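Beta-galacturonidase (Eisenbergiella tayi, PDB 6NCW) probably hydrolyses beta-galacturonides, as a family 2 glycoside hydrolase related to the beta-glucuronidases. Local coordinates at residues 151-156 with 171-176; 179-184 with 201-206; 188-193 with 231-236; 70-75 with 98-103. One frame throughout, in Å; residues are numbered along the deposited sequence.

Interaction 1. Residues 151-156 with 171-176; sequences YLSWIH and EICVRN
E171 O accepts a hydrogen bond from H156 N, 2.8 Å away, and a weaker CA-H...O contact from I155 CA, 3.3 Å from E171 O. The bond belongs to the antiparallel hairpin of strands 150-162 and 165-176 in the immunoglobulin-like sandwich of this family 2 enzyme. A beta bulge interrupts the ladder: S153 N bonds to C173 O, while C173 N bonds to W154 O. W154 therefore pairs with C173. Its CG sits between the backbone N and the carbonyl carbon (chi1 51°), which lays the indole across the neighbouring strand. C173 CB lies over the indole, 3.5 Å from the centroid of the five-membered ring of W154, a CH-pi contact. H156 CE1 covers the opposite face. The E171 carboxylate reaches the indole edge, its plane turned 59° from the ring. H156 NE2 bonds to T362 O in the barrel domain. On the other side of the sheet, I155 CD1 meets I172 CD1 at 3.6 Å and L152 CD2 meets V174 CG2 at 3.7 Å. L152, I155 and I172 pack on strand 227-238. One water bridges S153 OG and R175 NH1; its O accepts from R175 NH1 in the guanidinium plane, 3.3 Å from that nitrogen.

Interaction 2. Residues 179-184 with 201-206; sequences SGRLDG and VLEGEE
This is a surface contact at the open end of the beta hairpin formed by strands 182-190 and 193-202. It lies in the immunoglobulin-like sandwich, far from the sugar site. The last hydrogen-bonded pair is L182 with L202. L182 N reaches L202 O at 2.6 Å, and L202 N bonds to L182 O at 2.9 Å. Beyond it the chain leaves the ladder through a type II turn from E203 to E206. E206 N closes this turn on E203 O. The E206 side chain also folds back, and its OE2 accepts E203 N at 2.7 Å. G204 lies against the other segment by its backbone: its CA is 3.3 Å from S179 O and also faces G180 O. N176 ND2 bonds to G180 O, which ties this end to strand 165-176. On the outer side, R181 runs extended across V201, with R181 NE 3.7 Å from V201 CG1. R181 NH1 forms a salt bridge with D183 OD2 at 2.8 Å, though its hydrogen-bond geometry is weak. E203 is bent at chi2, which brings OE2 to the edge of the guanidinium in a long salt bridge. E205 OE1 pairs instead with K103 of the adjoining domain. One arginine between two carboxylates probably offsets their like charges, but the loose geometry suggests a modest holding force beside the two backbone bonds.

Interaction 3. Residues 188-193 with 231-236; sequences VEIGKN and YLITAV
E189 and T234 form the hydrogen-bonded pair of this antiparallel contact. T234 N gives to E189 O at 2.7 Å with an angle of 170°, and E189 N gives to T234 O at 2.8 Å. L232 O is held by two donors. G191 N lies 2.7 Å from L232 O, and a water that accepts from K192 N donates to L232 O. Beneath the backbone, I190 and I233 lie side by side. Their CG1 atoms meet, I190 CG1 to I233 CG1, at 3.7 Å. I233 has CG1 anti to the backbone N (chi1 -178°), which swings that branch under E189 O and alongside I190. V188 CG1 also touches I233 CG1, crossing it obliquely. I190 CG2 rests on Y231 CB, and G191 CA sits at the edge of the Y231 ring. A type I' turn from I190 to N193 positions the end of the contact, with G191 at positive phi. The turn leads into strand 193-202. Y231 is held further out: its OH bonds to E221 N, and its ring meets W219 edge-to-face. Strand 227-238 lies between strands 182-190 and 245-251. Its aliphatic face packs on I155, F157 and I172 of the opposing sheet.

Interaction 4. Residues 70-75 with 98-103; sequences LEFKGV and FDVVLK
F98 and F72 are brought together by opposite first torsions. F98 CG lies between its backbone N and carbonyl carbon (chi1 63°), which tips the ring over the facing strand. F72 CG is anti to the carbonyl carbon (chi1 -64°), and its ring runs on past F98. The two planes are only 14° apart, but the ring centres are offset, with little face-to-face stacking. The real touch is a CH-pi contact: F72 CB stands over one face of F98, 3.7 Å from the F98 ring centroid. V75 CG2 comes to the edge of the same ring, 3.8 Å from F98 CZ. The H91 ring also stacks on F98. The backbone pairs are regular. F72 N binds F98 O at 2.8 Å, and F98 N binds F72 O at 2.9 Å. L70 and V100 exchange two bonds of the same kind, both 2.7 Å between N of one and O of the other. On the other face, E71 OE2 takes a salt bridge from K73 NZ, and D99 OD2 pairs with R69 NE. L70, F72 and F98 pack on strand 78-83 of the six-stranded sheet. Two antiparallel sheets meeting through such a core form a beta sandwich, consistent with the N-terminal jelly-roll domain of family 2 glycoside hydrolases.

All four contacts are antiparallel strand pairings away from the sugar site, in two adjoining beta-sandwich domains. Interactions 1 and 3 belong to opposing sheets of one sandwich. They share its core, where I172 CD1 meets V188 CG2 at 3.5 Å. Interactions 2 and 3 use the two ends of strand 182-190. Interaction 2 is the surface one, with charged side chains; N176 of interaction 1 bonds to its turn. Interaction 4 is buried and relies on phenylalanine packing in the other domain. The domains touch where V101 packs on Y151 and R175, and through the K103 salt bridge. Interaction 1 is mixed: aliphatic on the face toward the core, aromatic and polar on the other.

Interaction 1. Residues 151-156 with 171-176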
loop_
_atom_site.group_PDB
_atom_site.type_symbol
_atom_site.label_atom_id
_atom_site.label_comp_id
_atom_site.label_asym_id
_atom_site.label_seq_id
_atom_site.Cartn_x
_atom_site.Cartn_y
_atom_site.Cartn_z
ATOM N N TYR A 151 -19.756 -2.457 53.331
ATOM C CA TYR A 151 -19.821 -1.694 52.090
ATOM C C TYR A 151 -20.859 -2.282 51.138
ATOM O O TYR A 151 -21.255 -3.446 51.244
ATOM C CB TYR A 151 -18.454 -1.639 51.397
ATOM C CG TYR A 151 -17.980 -2.953 50.809
ATOM C CD1 TYR A 151 -18.137 -3.232 49.444
ATOM C CD2 TYR A 151 -17.355 -3.904 51.605
ATOM C CE1 TYR A 151 -17.697 -4.433 48.899
ATOM C CE2 TYR A 151 -16.912 -5.103 51.072
ATOM C CZ TYR A 151 -17.084 -5.361 49.719
ATOM O OH TYR A 151 -16.635 -6.553 49.206
ATOM N N LEU A 152 -21.279 -1.448 50.193
ATOM C CA LEU A 152 -22.245 -1.831 49.169
ATOM C C LEU A 152 -21.516 -2.528 48.019
ATOM O O LEU A 152 -20.731 -1.905 47.298
ATOM C CB LEU A 152 -23.000 -0.595 48.693
ATOM C CG LEU A 152 -23.798 0.039 49.841
ATOM C CD1 LEU A 152 -24.583 1.265 49.412
ATOM C CD2 LEU A 152 -24.731 -1.004 50.434
ATOM N N SER A 153 -21.788 -3.822 47.841
ATOM C CA SER A 153 -21.127 -4.621 46.815
ATOM C C SER A 153 -21.692 -4.358 45.411
ATOM O O SER A 153 -20.929 -4.287 44.442
ATOM C CB SER A 153 -21.236 -6.096 47.189
ATOM O OG SER A 153 -20.983 -6.919 46.070
ATOM N N TRP A 154 -23.008 -4.211 45.273
ATOM C CA TRP A 154 -23.638 -3.828 44.009
ATOM C C TRP A 154 -25.081 -3.412 44.279
ATOM O O TRP A 154 -25.631 -3.684 45.351
ATOM C CB TRP A 154 -23.598 -4.960 42.961
ATOM C CG TRP A 154 -24.103 -6.344 43.408
ATOM C CD1 TRP A 154 -23.333 -7.409 43.777
ATOM C CD2 TRP A 154 -25.473 -6.795 43.504
ATOM N NE1 TRP A 154 -24.123 -8.480 44.110
ATOM C CE2 TRP A 154 -25.440 -8.135 43.940
ATOM C CE3 TRP A 154 -26.720 -6.189 43.277
ATOM C CZ2 TRP A 154 -26.604 -8.889 44.148
ATOM C CZ3 TRP A 154 -27.878 -6.944 43.478
ATOM C CH2 TRP A 154 -27.809 -8.277 43.915
ATOM N N ILE A 155 -25.670 -2.720 43.301
ATOM C CA ILE A 155 -27.091 -2.392 43.259
ATOM C C ILE A 155 -27.616 -2.701 41.849
ATOM O O ILE A 155 -26.969 -2.356 40.857
ATOM C CB ILE A 155 -27.334 -0.915 43.637
ATOM C CG1 ILE A 155 -28.806 -0.535 43.469
ATOM C CG2 ILE A 155 -26.445 0.013 42.821
ATOM C CD1 ILE A 155 -29.156 0.784 44.134
ATOM N N HIS A 156 -28.766 -3.379 41.767
ATOM C CA HIS A 156 -29.427 -3.721 40.512
ATOM C C HIS A 156 -30.811 -3.099 40.486
ATOM O O HIS A 156 -31.641 -3.390 41.354
ATOM C CB HIS A 156 -29.556 -5.235 40.328
ATOM C CG HIS A 156 -28.251 -5.933 40.148
ATOM N ND1 HIS A 156 -28.137 -7.308 40.144
ATOM C CD2 HIS A 156 -27.003 -5.451 39.951
ATOM C CE1 HIS A 156 -26.873 -7.642 39.964
ATOM N NE2 HIS A 156 -26.164 -6.534 39.842
ATOM N N GLU A 171 -32.475 -3.663 44.061
ATOM C CA GLU A 171 -31.947 -4.730 44.894
ATOM C C GLU A 171 -30.499 -4.384 45.175
ATOM O O GLU A 171 -29.757 -4.008 44.262
ATOM C CB GLU A 171 -32.070 -6.095 44.212
ATOM C CG GLU A 171 -31.600 -7.273 45.058
ATOM C CD GLU A 171 -31.716 -8.619 44.330
ATOM O OE1 GLU A 171 -31.061 -9.593 44.767
ATOM O OE2 GLU A 171 -32.463 -8.705 43.327
ATOM N N ILE A 172 -30.111 -4.461 46.440
ATOM C CA ILE A 172 -28.795 -4.028 46.870
ATOM C C ILE A 172 -28.160 -5.147 47.663
ATOM O O ILE A 172 -28.828 -5.799 48.470
ATOM C CB ILE A 172 -28.871 -2.745 47.717
ATOM C CG1 ILE A 172 -29.695 -1.710 46.976
ATOM C CG2 ILE A 172 -27.487 -2.202 47.983
ATOM C CD1 ILE A 172 -29.514 -0.361 47.509
ATOM N N CYS A 173 -26.868 -5.355 47.443
ATOM C CA CYS A 173 -26.098 -6.370 48.138
ATOM C C CYS A 173 -25.105 -5.684 49.070
ATOM O O CYS A 173 -24.340 -4.820 48.633
ATOM C CB CYS A 173 -25.375 -7.254 47.124
ATOM S SG CYS A 173 -24.621 -8.682 47.817
ATOM N N VAL A 174 -25.135 -6.045 50.354
ATOM C CA VAL A 174 -24.257 -5.451 51.358
ATOM C C VAL A 174 -23.378 -6.547 51.937
ATOM O O VAL A 174 -23.848 -7.653 52.228
ATOM C CB VAL A 174 -25.045 -4.740 52.479
ATOM C CG1 VAL A 174 -24.135 -3.780 53.244
ATOM C CG2 VAL A 174 -26.234 -3.994 51.905
ATOM N N ARG A 175 -22.096 -6.240 52.094
ATOM C CA ARG A 175 -21.133 -7.169 52.665
ATOM C C ARG A 175 -20.612 -6.581 53.970
ATOM O O ARG A 175 -20.121 -5.443 53.998
ATOM C CB ARG A 175 -19.985 -7.444 51.695
ATOM C CG ARG A 175 -18.933 -8.417 52.204
ATOM C CD ARG A 175 -18.083 -8.858 51.032
ATOM N NE ARG A 175 -16.827 -9.495 51.410
ATOM C CZ ARG A 175 -15.913 -9.896 50.523
ATOM N NH1 ARG A 175 -16.128 -9.726 49.218
ATOM N NH2 ARG A 175 -14.787 -10.468 50.930
ATOM N N ASN A 176 -20.738 -7.347 55.044
ATOM C CA ASN A 176 -20.227 -6.972 56.355
ATOM C C ASN A 176 -18.854 -7.607 56.519
ATOM O O ASN A 176 -18.713 -8.825 56.381
ATOM C CB ASN A 176 -21.186 -7.432 57.455
ATOM C CG ASN A 176 -20.633 -7.206 58.854
ATOM O OD1 ASN A 176 -19.858 -6.278 59.098
ATOM N ND2 ASN A 176 -21.021 -8.066 59.778
HETATM O O HOH W 1 -18.677 -8.907 47.312
HETATM O O HOH W 2 -30.775 -8.323 40.676
#

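Interaction 2. Residues 179-184 with 201-206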
loop_
_atom_site.group_PDB
_atom_site.type_symbol
_atom_site.label_atom_id
_atom_site.label_comp_id
_atom_site.label_asym_id
_atom_site.label_seq_id
_atom_site.Cartn_x
_atom_site.Cartn_y
_atom_site.Cartn_z
ATOM N N SER A 179 -16.663 -9.064 62.286
ATOM C CA SER A 179 -16.999 -10.378 62.828
ATOM C C SER A 179 -18.324 -10.375 63.585
ATOM O O SER A 179 -18.907 -11.446 63.788
ATOM C CB SER A 179 -15.877 -10.887 63.737
ATOM O OG SER A 179 -15.579 -9.961 64.768
ATOM N N GLY A 180 -18.826 -9.205 63.981
ATOM C CA GLY A 180 -20.077 -9.110 64.699
ATOM C C GLY A 180 -21.260 -8.717 63.827
ATOM O O GLY A 180 -21.105 -8.208 62.718
ATOM N N ARG A 181 -22.457 -8.975 64.359
ATOM C CA ARG A 181 -23.701 -8.567 63.717
ATOM C C ARG A 181 -23.699 -7.061 63.468
ATOM O O ARG A 181 -23.116 -6.288 64.230
ATOM C CB ARG A 181 -24.890 -8.976 64.596
ATOM C CG ARG A 181 -26.271 -8.580 64.088
ATOM C CD ARG A 181 -27.365 -9.046 65.050
ATOM N NE ARG A 181 -28.683 -8.522 64.688
ATOM C CZ ARG A 181 -29.157 -7.342 65.080
ATOM N NH1 ARG A 181 -28.420 -6.552 65.851
ATOM N NH2 ARG A 181 -30.369 -6.946 64.701
ATOM N N LEU A 182 -24.351 -6.642 62.377
ATOM C CA LEU A 182 -24.355 -5.244 61.961
ATOM C C LEU A 182 -25.770 -4.791 61.614
ATOM O O LEU A 182 -26.552 -5.556 61.047
ATOM C CB LEU A 182 -23.418 -5.039 60.762
ATOM C CG LEU A 182 -22.804 -3.648 60.593
ATOM C CD1 LEU A 182 -21.277 -3.732 60.492
ATOM C CD2 LEU A 182 -23.402 -2.956 59.370
ATOM N N ASP A 183 -26.090 -3.545 61.963
ATOM C CA ASP A 183 -27.406 -2.951 61.753
ATOM C C ASP A 183 -27.259 -1.640 61.003
ATOM O O ASP A 183 -26.235 -0.961 61.105
ATOM C CB ASP A 183 -28.151 -2.635 63.074
ATOM C CG ASP A 183 -28.494 -3.870 63.875
ATOM O OD1 ASP A 183 -28.850 -4.904 63.263
ATOM O OD2 ASP A 183 -28.412 -3.799 65.124
ATOM N N GLY A 184 -28.310 -1.271 60.287
ATOM C CA GLY A 184 -28.322 -0.010 59.579
ATOM C C GLY A 184 -29.436 0.003 58.553
ATOM O O GLY A 184 -30.321 -0.853 58.557
ATOM N N VAL A 201 -29.961 -5.815 58.190
ATOM C CA VAL A 201 -29.400 -6.568 59.302
ATOM C C VAL A 201 -28.498 -7.651 58.724
ATOM O O VAL A 201 -28.961 -8.511 57.964
ATOM C CB VAL A 201 -30.477 -7.192 60.201
ATOM C CG1 VAL A 201 -29.825 -8.160 61.170
ATOM C CG2 VAL A 201 -31.226 -6.108 60.957
ATOM N N LEU A 202 -27.217 -7.612 59.083
ATOM C CA LEU A 202 -26.233 -8.572 58.615
ATOM C C LEU A 202 -25.573 -9.243 59.809
ATOM O O LEU A 202 -25.127 -8.564 60.737
ATOM C CB LEU A 202 -25.174 -7.892 57.747
ATOM C CG LEU A 202 -25.635 -7.361 56.391
ATOM C CD1 LEU A 202 -24.640 -6.353 55.875
ATOM C CD2 LEU A 202 -25.769 -8.516 55.425
ATOM N N GLU A 203 -25.509 -10.571 59.777
ATOM C CA GLU A 203 -24.700 -11.299 60.739
ATOM C C GLU A 203 -23.222 -11.177 60.367
ATOM O O GLU A 203 -22.864 -10.786 59.249
ATOM C CB GLU A 203 -25.137 -12.769 60.804
ATOM C CG GLU A 203 -26.615 -12.971 61.209
ATOM C CD GLU A 203 -26.930 -12.471 62.628
ATOM O OE1 GLU A 203 -26.231 -12.893 63.578
ATOM O OE2 GLU A 203 -27.870 -11.650 62.797
ATOM N N GLY A 204 -22.358 -11.490 61.327
ATOM C CA GLY A 204 -20.929 -11.343 61.125
ATOM C C GLY A 204 -20.406 -11.950 59.837
ATOM O O GLY A 204 -20.647 -13.129 59.550
ATOM N N GLU A 205 -19.698 -11.141 59.045
ATOM C CA GLU A 205 -19.067 -11.589 57.804
ATOM C C GLU A 205 -20.090 -12.108 56.799
ATOM O O GLU A 205 -19.793 -12.991 55.992
ATOM C CB GLU A 205 -17.999 -12.654 58.079
ATOM C CG GLU A 205 -17.253 -12.426 59.385
ATOM C CD GLU A 205 -15.763 -12.598 59.254
ATOM O OE1 GLU A 205 -15.046 -11.569 59.265
ATOM O OE2 GLU A 205 -15.312 -13.759 59.134
ATOM N N GLU A 206 -21.307 -11.583 56.848
ATOM C CA GLU A 206 -22.363 -11.999 55.941
ATOM C C GLU A 206 -22.438 -11.034 54.764
ATOM O O GLU A 206 -22.347 -9.816 54.942
ATOM C CB GLU A 206 -23.718 -12.047 56.654
ATOM C CG GLU A 206 -24.850 -12.673 55.849
ATOM C CD GLU A 206 -26.216 -12.557 56.536
ATOM O OE1 GLU A 206 -27.190 -13.169 56.033
ATOM O OE2 GLU A 206 -26.323 -11.859 57.573
#

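Interaction 3. Residues 188-193 with 231-236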
loop_
_atom_site.group_PDB
_atom_site.type_symbol
_atom_site.label_atom_id
_atom_site.label_comp_id
_atom_site.label_asym_id
_atom_site.label_seq_id
_atom_site.Cartn_x
_atom_site.Cartn_y
_atom_site.Cartn_z
ATOM N N VAL A 188 -32.091 4.967 49.039
ATOM C CA VAL A 188 -31.958 4.824 47.588
ATOM C C VAL A 188 -32.691 5.976 46.917
ATOM O O VAL A 188 -33.897 6.167 47.138
ATOM C CB VAL A 188 -32.508 3.476 47.088
ATOM C CG1 VAL A 188 -32.430 3.406 45.564
ATOM C CG2 VAL A 188 -31.767 2.320 47.709
ATOM N N GLU A 189 -31.971 6.736 46.096
ATOM C CA GLU A 189 -32.552 7.803 45.295
ATOM C C GLU A 189 -32.231 7.581 43.825
ATOM O O GLU A 189 -31.134 7.121 43.482
ATOM C CB GLU A 189 -32.041 9.168 45.746
ATOM C CG GLU A 189 -32.292 9.433 47.233
ATOM C CD GLU A 189 -32.285 10.913 47.597
ATOM O OE1 GLU A 189 -32.880 11.269 48.648
ATOM O OE2 GLU A 189 -31.691 11.716 46.837
ATOM N N ILE A 190 -33.189 7.905 42.960
ATOM C CA ILE A 190 -33.019 7.799 41.515
ATOM C C ILE A 190 -33.220 9.190 40.933
ATOM O O ILE A 190 -34.336 9.721 40.946
ATOM C CB ILE A 190 -33.989 6.789 40.885
ATOM C CG1 ILE A 190 -33.833 5.425 41.544
ATOM C CG2 ILE A 190 -33.750 6.693 39.385
ATOM C CD1 ILE A 190 -34.830 4.421 41.065
ATOM N N GLY A 191 -32.144 9.778 40.421
ATOM C CA GLY A 191 -32.211 11.119 39.872
ATOM C C GLY A 191 -32.710 12.151 40.861
ATOM O O GLY A 191 -33.483 13.041 40.487
ATOM N N LYS A 192 -32.293 12.045 42.122
ATOM C CA LYS A 192 -32.702 12.921 43.217
ATOM C C LYS A 192 -34.169 12.753 43.625
ATOM O O LYS A 192 -34.626 13.471 44.518
ATOM C CB LYS A 192 -32.445 14.407 42.911
ATOM C CG LYS A 192 -30.974 14.760 42.745
ATOM C CD LYS A 192 -30.140 14.245 43.918
ATOM C CE LYS A 192 -29.168 15.309 44.408
ATOM N NZ LYS A 192 -28.536 16.040 43.272
ATOM N N ASN A 193 -34.923 11.838 43.017
ATOM C CA ASN A 193 -36.223 11.482 43.566
ATOM C C ASN A 193 -36.043 10.463 44.682
ATOM O O ASN A 193 -35.177 9.589 44.611
ATOM C CB ASN A 193 -37.138 10.921 42.479
ATOM C CG ASN A 193 -37.338 11.894 41.343
ATOM O OD1 ASN A 193 -36.435 12.108 40.534
ATOM N ND2 ASN A 193 -38.521 12.495 41.273
ATOM N N TYR A 231 -30.550 8.128 34.380
ATOM C CA TYR A 231 -30.653 8.628 35.740
ATOM C C TYR A 231 -29.558 8.032 36.606
ATOM O O TYR A 231 -29.260 6.841 36.504
ATOM C CB TYR A 231 -32.004 8.281 36.359
ATOM C CG TYR A 231 -33.189 8.920 35.685
ATOM C CD1 TYR A 231 -33.642 10.164 36.083
ATOM C CD2 TYR A 231 -33.860 8.275 34.661
ATOM C CE1 TYR A 231 -34.735 10.756 35.476
ATOM C CE2 TYR A 231 -34.951 8.850 34.042
ATOM C CZ TYR A 231 -35.393 10.094 34.464
ATOM O OH TYR A 231 -36.483 10.680 33.870
ATOM N N LEU A 232 -28.999 8.842 37.500
ATOM C CA LEU A 232 -28.133 8.290 38.532
ATOM C C LEU A 232 -28.989 7.681 39.636
ATOM O O LEU A 232 -29.926 8.318 40.131
ATOM C CB LEU A 232 -27.215 9.368 39.104
ATOM C CG LEU A 232 -26.323 10.077 38.089
ATOM C CD1 LEU A 232 -25.811 11.383 38.650
ATOM C CD2 LEU A 232 -25.173 9.164 37.714
ATOM N N ILE A 233 -28.688 6.439 40.008
ATOM C CA ILE A 233 -29.294 5.800 41.165
ATOM C C ILE A 233 -28.244 5.783 42.261
ATOM O O ILE A 233 -27.094 5.389 42.026
ATOM C CB ILE A 233 -29.839 4.390 40.848
ATOM C CG1 ILE A 233 -30.507 3.782 42.076
ATOM C CG2 ILE A 233 -28.752 3.440 40.320
ATOM C CD1 ILE A 233 -31.320 2.535 41.771
ATOM N N THR A 234 -28.619 6.270 43.445
ATOM C CA THR A 234 -27.696 6.388 44.568
ATOM C C THR A 234 -28.183 5.552 45.745
ATOM O O THR A 234 -29.362 5.603 46.113
ATOM C CB THR A 234 -27.537 7.848 44.994
ATOM O OG1 THR A 234 -27.191 8.634 43.847
ATOM C CG2 THR A 234 -26.431 7.972 46.026
ATOM N N ALA A 235 -27.272 4.798 46.343
ATOM C CA ALA A 235 -27.562 4.061 47.561
ATOM C C ALA A 235 -26.564 4.484 48.629
ATOM O O ALA A 235 -25.350 4.348 48.436
ATOM C CB ALA A 235 -27.505 2.551 47.321
ATOM N N VAL A 236 -27.067 4.999 49.751
ATOM C CA VAL A 236 -26.221 5.393 50.876
ATOM C C VAL A 236 -26.498 4.443 52.036
ATOM O O VAL A 236 -27.641 4.320 52.493
ATOM C CB VAL A 236 -26.441 6.862 51.270
ATOM C CG1 VAL A 236 -25.558 7.238 52.468
ATOM C CG2 VAL A 236 -26.133 7.772 50.082
HETATM O O HOH W 3 -30.234 10.051 42.553
#

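Interaction 4. Residues 70-75 with 98-103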
loop_
_atom_site.group_PDB
_atom_site.type_symbol
_atom_site.label_atom_id
_atom_site.label_comp_id
_atom_site.label_asym_id
_atom_site.label_seq_id
_atom_site.Cartn_x
_atom_site.Cartn_y
_atom_site.Cartn_z
ATOM N N LEU A 70 -9.269 -3.770 46.307
ATOM C CA LEU A 70 -8.666 -3.511 45.004
ATOM C C LEU A 70 -9.584 -4.090 43.936
ATOM O O LEU A 70 -9.801 -5.306 43.904
ATOM C CB LEU A 70 -7.279 -4.135 44.905
ATOM C CG LEU A 70 -6.246 -3.577 45.877
ATOM C CD1 LEU A 70 -5.248 -4.666 46.243
ATOM C CD2 LEU A 70 -5.541 -2.402 45.241
ATOM N N GLU A 71 -10.137 -3.228 43.079
ATOM C CA GLU A 71 -10.942 -3.688 41.955
ATOM C C GLU A 71 -10.120 -3.670 40.670
ATOM O O GLU A 71 -9.525 -2.644 40.312
ATOM C CB GLU A 71 -12.208 -2.858 41.760
ATOM C CG GLU A 71 -13.059 -3.455 40.607
ATOM C CD GLU A 71 -14.338 -2.702 40.324
ATOM O OE1 GLU A 71 -14.492 -1.560 40.811
ATOM O OE2 GLU A 71 -15.189 -3.265 39.591
ATOM N N PHE A 72 -10.092 -4.805 39.987
ATOM C CA PHE A 72 -9.440 -4.945 38.688
ATOM C C PHE A 72 -10.507 -5.094 37.610
ATOM O O PHE A 72 -11.305 -6.037 37.649
ATOM C CB PHE A 72 -8.495 -6.138 38.697
ATOM C CG PHE A 72 -7.358 -5.978 39.667
ATOM C CD1 PHE A 72 -7.522 -6.315 41.007
ATOM C CD2 PHE A 72 -6.140 -5.457 39.247
ATOM C CE1 PHE A 72 -6.473 -6.146 41.915
ATOM C CE2 PHE A 72 -5.090 -5.282 40.155
ATOM C CZ PHE A 72 -5.262 -5.627 41.486
ATOM N N LYS A 73 -10.530 -4.160 36.658
ATOM C CA LYS A 73 -11.559 -4.208 35.625
ATOM C C LYS A 73 -11.228 -5.194 34.506
ATOM O O LYS A 73 -12.145 -5.665 33.828
ATOM C CB LYS A 73 -11.787 -2.816 35.033
ATOM C CG LYS A 73 -12.434 -1.820 35.998
ATOM C CD LYS A 73 -13.862 -2.209 36.348
ATOM C CE LYS A 73 -14.519 -1.101 37.190
ATOM N NZ LYS A 73 -15.912 -1.433 37.593
ATOM N N GLY A 74 -9.955 -5.502 34.292
ATOM C CA GLY A 74 -9.591 -6.589 33.411
ATOM C C GLY A 74 -8.101 -6.853 33.404
ATOM O O GLY A 74 -7.307 -5.931 33.223
ATOM N N VAL A 75 -7.704 -8.106 33.598
ATOM C CA VAL A 75 -6.318 -8.534 33.452
ATOM C C VAL A 75 -6.301 -9.666 32.430
ATOM O O VAL A 75 -6.985 -10.684 32.620
ATOM C CB VAL A 75 -5.705 -8.991 34.788
ATOM C CG1 VAL A 75 -4.254 -9.424 34.586
ATOM C CG2 VAL A 75 -5.806 -7.893 35.876
ATOM N N PHE A 98 -13.017 -8.152 38.584
ATOM C CA PHE A 98 -12.921 -8.920 39.825
ATOM C C PHE A 98 -12.325 -8.007 40.886
ATOM O O PHE A 98 -11.843 -6.913 40.581
ATOM C CB PHE A 98 -12.083 -10.207 39.660
ATOM C CG PHE A 98 -10.607 -9.970 39.293
ATOM C CD1 PHE A 98 -10.230 -9.711 37.980
ATOM C CD2 PHE A 98 -9.613 -10.041 40.262
ATOM C CE1 PHE A 98 -8.888 -9.525 37.639
ATOM C CE2 PHE A 98 -8.274 -9.851 39.940
ATOM C CZ PHE A 98 -7.905 -9.594 38.618
ATOM N N ASP A 99 -12.367 -8.446 42.144
ATOM C CA ASP A 99 -11.812 -7.618 43.210
ATOM C C ASP A 99 -11.079 -8.466 44.246
ATOM O O ASP A 99 -11.281 -9.678 44.357
ATOM C CB ASP A 99 -12.893 -6.737 43.890
ATOM C CG ASP A 99 -13.921 -7.538 44.715
ATOM O OD1 ASP A 99 -13.725 -8.739 44.995
ATOM O OD2 ASP A 99 -14.952 -6.940 45.091
ATOM N N VAL A 100 -10.209 -7.794 44.998
ATOM C CA VAL A 100 -9.520 -8.353 46.154
ATOM C C VAL A 100 -9.869 -7.482 47.346
ATOM O O VAL A 100 -9.764 -6.251 47.267
ATOM C CB VAL A 100 -7.996 -8.396 45.951
ATOM C CG1 VAL A 100 -7.306 -8.920 47.199
ATOM C CG2 VAL A 100 -7.649 -9.246 44.740
ATOM N N VAL A 101 -10.296 -8.112 48.436
ATOM C CA VAL A 101 -10.656 -7.414 49.665
ATOM C C VAL A 101 -9.683 -7.830 50.762
ATOM O O VAL A 101 -9.445 -9.023 50.969
ATOM C CB VAL A 101 -12.108 -7.706 50.073
ATOM C CG1 VAL A 101 -12.409 -7.054 51.414
ATOM C CG2 VAL A 101 -13.060 -7.194 48.988
ATOM N N LEU A 102 -9.115 -6.844 51.451
ATOM C CA LEU A 102 -8.079 -7.077 52.447
ATOM C C LEU A 102 -8.478 -6.425 53.757
ATOM O O LEU A 102 -8.776 -5.227 53.792
ATOM C CB LEU A 102 -6.730 -6.527 51.994
ATOM C CG LEU A 102 -6.052 -7.380 50.934
ATOM C CD1 LEU A 102 -4.696 -6.803 50.599
ATOM C CD2 LEU A 102 -5.948 -8.812 51.432
ATOM N N LYS A 103 -8.454 -7.206 54.830
ATOM C CA LYS A 103 -8.931 -6.740 56.121
ATOM C C LYS A 103 -7.782 -6.161 56.930
ATOM O O LYS A 103 -6.719 -6.780 57.045
ATOM C CB LYS A 103 -9.616 -7.878 56.878
ATOM C CG LYS A 103 -11.014 -8.179 56.354
ATOM C CD LYS A 103 -11.556 -9.499 56.890
ATOM C CE LYS A 103 -13.050 -9.614 56.635
ATOM N NZ LYS A 103 -13.620 -10.887 57.154
#